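Local coordinates for protein Pcdhgc3 (Mus musculus, PDB 4ZI8) that probably mediates calcium-dependent cell adhesion through its extracellular cadherin repeats, the first three of which make up this fragment, and may help establish specific neuronal connections, at residues H166-A171 with E195-V200. Sequence-based numbering, arbitrary orientation.
Sequences HNEYFA and EREPSV. With CA (calcium ion), chain Q; CA (calcium ion), chain R.
The hydroxyl of the buried Tyr169 ring reaches charged side chains, and its OH donates to Glu197 OE1 at 2.7 Å, meeting the oxygen on its anti side and somewhat out of the carboxylate plane. Glu197 reaches it by a fully extended chain, CG anti to the backbone N (chi1 -161°). Glu168 CG lies over the centre of one face of the ring, 3.5 Å above its plane, and Val200 CG2 packs obliquely against Tyr169 CE2. Arg196, extended from CG to NE, meets Glu168 from the opposite direction; its NH2 gives Glu168 OE1 a 2.7 Å salt bridge on the syn lone pair, although the carboxylate and guanidinium planes stand 75° apart. The other oxygen, OE2, makes a salt bridge with Arg190. Replacing Tyr169 with a phenylalanine would probably leave Glu197 OE1 without its hydroxyl donor and the carboxylate freer to turn. The contact joins the starts of strands 170-176 and 199-208, from the two facing sheets of the second cadherin repeat. Arg196 directly follows Glu195, whose two carboxylate oxygens each bind a different calcium ion. Glu168 OE1 and Glu197 OE1 lie 4.0 Å apart; a water donating to both, together with Arg196, probably eases their repulsion.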
loop_
_atom_site.group_PDB
_atom_site.type_symbol
_atom_site.label_atom_id
_atom_site.label_comp_id
_atom_site.label_asym_id
_atom_site.label_seq_id
_atom_site.Cartn_x
_atom_site.Cartn_y
_atom_site.Cartn_z
ATOM N N HIS B 166 0.735 21.174 10.714
ATOM C CA HIS B 166 -0.700 21.196 10.639
ATOM C C HIS B 166 -1.154 20.786 9.236
ATOM O O HIS B 166 -0.714 21.352 8.241
ATOM C CB HIS B 166 -1.194 22.587 10.995
ATOM C CG HIS B 166 -2.678 22.738 10.952
ATOM N ND1 HIS B 166 -3.512 22.128 11.864
ATOM C CD2 HIS B 166 -3.479 23.446 10.118
ATOM C CE1 HIS B 166 -4.767 22.449 11.587
ATOM N NE2 HIS B 166 -4.773 23.251 10.535
ATOM N N ASN B 167 -2.022 19.791 9.157
ATOM C CA ASN B 167 -2.473 19.285 7.866
ATOM C C ASN B 167 -3.835 18.642 8.038
ATOM O O ASN B 167 -4.263 18.388 9.155
ATOM C CB ASN B 167 -1.471 18.284 7.294
ATOM C CG ASN B 167 -1.569 16.927 7.949
ATOM O OD1 ASN B 167 -2.238 16.022 7.438
ATOM N ND2 ASN B 167 -0.922 16.777 9.101
ATOM N N GLU B 168 -4.527 18.350 6.952
ATOM C CA GLU B 168 -5.900 17.889 7.123
ATOM C C GLU B 168 -6.083 16.377 6.999
ATOM O O GLU B 168 -7.208 15.902 7.134
ATOM C CB GLU B 168 -6.829 18.607 6.138
ATOM C CG GLU B 168 -6.751 18.127 4.739
ATOM C CD GLU B 168 -7.810 18.779 3.827
ATOM O OE1 GLU B 168 -7.452 19.701 3.057
ATOM O OE2 GLU B 168 -8.993 18.367 3.883
ATOM N N TYR B 169 -5.012 15.614 6.779
ATOM C CA TYR B 169 -5.159 14.177 6.524
ATOM C C TYR B 169 -4.542 13.240 7.558
ATOM O O TYR B 169 -5.039 12.116 7.762
ATOM C CB TYR B 169 -4.542 13.808 5.180
ATOM C CG TYR B 169 -5.076 14.594 4.002
ATOM C CD1 TYR B 169 -6.301 14.273 3.412
ATOM C CD2 TYR B 169 -4.346 15.646 3.481
ATOM C CE1 TYR B 169 -6.771 14.992 2.340
ATOM C CE2 TYR B 169 -4.805 16.365 2.419
ATOM C CZ TYR B 169 -6.012 16.044 1.850
ATOM O OH TYR B 169 -6.439 16.796 0.786
ATOM N N PHE B 170 -3.440 13.679 8.160
ATOM C CA PHE B 170 -2.590 12.813 8.980
ATOM C C PHE B 170 -2.435 13.303 10.421
ATOM O O PHE B 170 -2.149 14.485 10.669
ATOM C CB PHE B 170 -1.198 12.714 8.365
ATOM C CG PHE B 170 -1.156 12.094 6.993
ATOM C CD1 PHE B 170 -1.188 10.719 6.839
ATOM C CD2 PHE B 170 -1.032 12.885 5.869
ATOM C CE1 PHE B 170 -1.125 10.146 5.599
ATOM C CE2 PHE B 170 -0.985 12.319 4.619
ATOM C CZ PHE B 170 -1.018 10.943 4.484
ATOM N N ALA B 171 -2.601 12.399 11.380
ATOM C CA ALA B 171 -2.132 12.673 12.741
ATOM C C ALA B 171 -0.756 12.037 12.914
ATOM O O ALA B 171 -0.326 11.243 12.071
ATOM C CB ALA B 171 -3.110 12.155 13.788
ATOM N N GLU B 195 -8.205 13.595 -6.793
ATOM C CA GLU B 195 -8.921 14.557 -7.610
ATOM C C GLU B 195 -8.867 15.941 -6.996
ATOM O O GLU B 195 -8.929 16.926 -7.713
ATOM C CB GLU B 195 -10.378 14.133 -7.821
ATOM C CG GLU B 195 -10.572 13.051 -8.886
ATOM C CD GLU B 195 -10.133 11.672 -8.429
ATOM O OE1 GLU B 195 -10.162 11.421 -7.212
ATOM O OE2 GLU B 195 -9.761 10.828 -9.277
ATOM N N ARG B 196 -8.747 16.016 -5.674
ATOM C CA ARG B 196 -8.806 17.293 -4.987
ATOM C C ARG B 196 -7.394 17.808 -4.646
ATOM O O ARG B 196 -7.057 18.949 -4.924
ATOM C CB ARG B 196 -9.680 17.159 -3.740
ATOM C CG ARG B 196 -9.593 18.327 -2.758
ATOM C CD ARG B 196 -10.451 18.072 -1.510
ATOM N NE ARG B 196 -10.343 19.153 -0.527
ATOM C CZ ARG B 196 -9.609 19.097 0.586
ATOM N NH1 ARG B 196 -8.917 18.000 0.876
ATOM N NH2 ARG B 196 -9.572 20.136 1.418
ATOM N N GLU B 197 -6.559 16.954 -4.069
ATOM C CA GLU B 197 -5.196 17.325 -3.764
ATOM C C GLU B 197 -4.266 16.151 -4.085
ATOM O O GLU B 197 -4.196 15.197 -3.315
ATOM C CB GLU B 197 -5.079 17.743 -2.288
ATOM C CG GLU B 197 -3.846 18.570 -1.979
ATOM C CD GLU B 197 -3.752 18.987 -0.508
ATOM O OE1 GLU B 197 -4.723 18.756 0.248
ATOM O OE2 GLU B 197 -2.692 19.547 -0.115
ATOM N N PRO B 198 -3.563 16.211 -5.227
ATOM C CA PRO B 198 -2.764 15.065 -5.663
ATOM C C PRO B 198 -1.406 14.957 -4.985
ATOM O O PRO B 198 -0.686 13.975 -5.191
ATOM C CB PRO B 198 -2.589 15.314 -7.167
ATOM C CG PRO B 198 -2.675 16.770 -7.318
ATOM C CD PRO B 198 -3.661 17.235 -6.283
ATOM N N SER B 199 -1.080 15.896 -4.136
ATOM C CA SER B 199 0.157 15.805 -3.386
ATOM C C SER B 199 -0.010 16.571 -2.105
ATOM O O SER B 199 -0.768 17.490 -2.036
ATOM C CB SER B 199 1.339 16.302 -4.193
ATOM O OG SER B 199 1.272 17.669 -4.317
ATOM N N VAL B 200 0.715 16.149 -1.103
ATOM C CA VAL B 200 0.659 16.782 0.167
ATOM C C VAL B 200 2.064 16.956 0.699
ATOM O O VAL B 200 2.861 16.087 0.606
ATOM C CB VAL B 200 -0.112 15.935 1.161
ATOM C CG1 VAL B 200 -0.234 16.643 2.464
ATOM C CG2 VAL B 200 -1.466 15.610 0.621
HETATM CA CA CA Q . -9.400 8.938 -8.646
HETATM CA CA CA R . -10.915 10.559 -5.353
HETATM O O HOH W 1 -4.745 19.753 2.533
HETATM O O HOH W 2 -11.922 10.518 -3.350
HETATM O O HOH W 3 -13.050 11.265 -6.314
#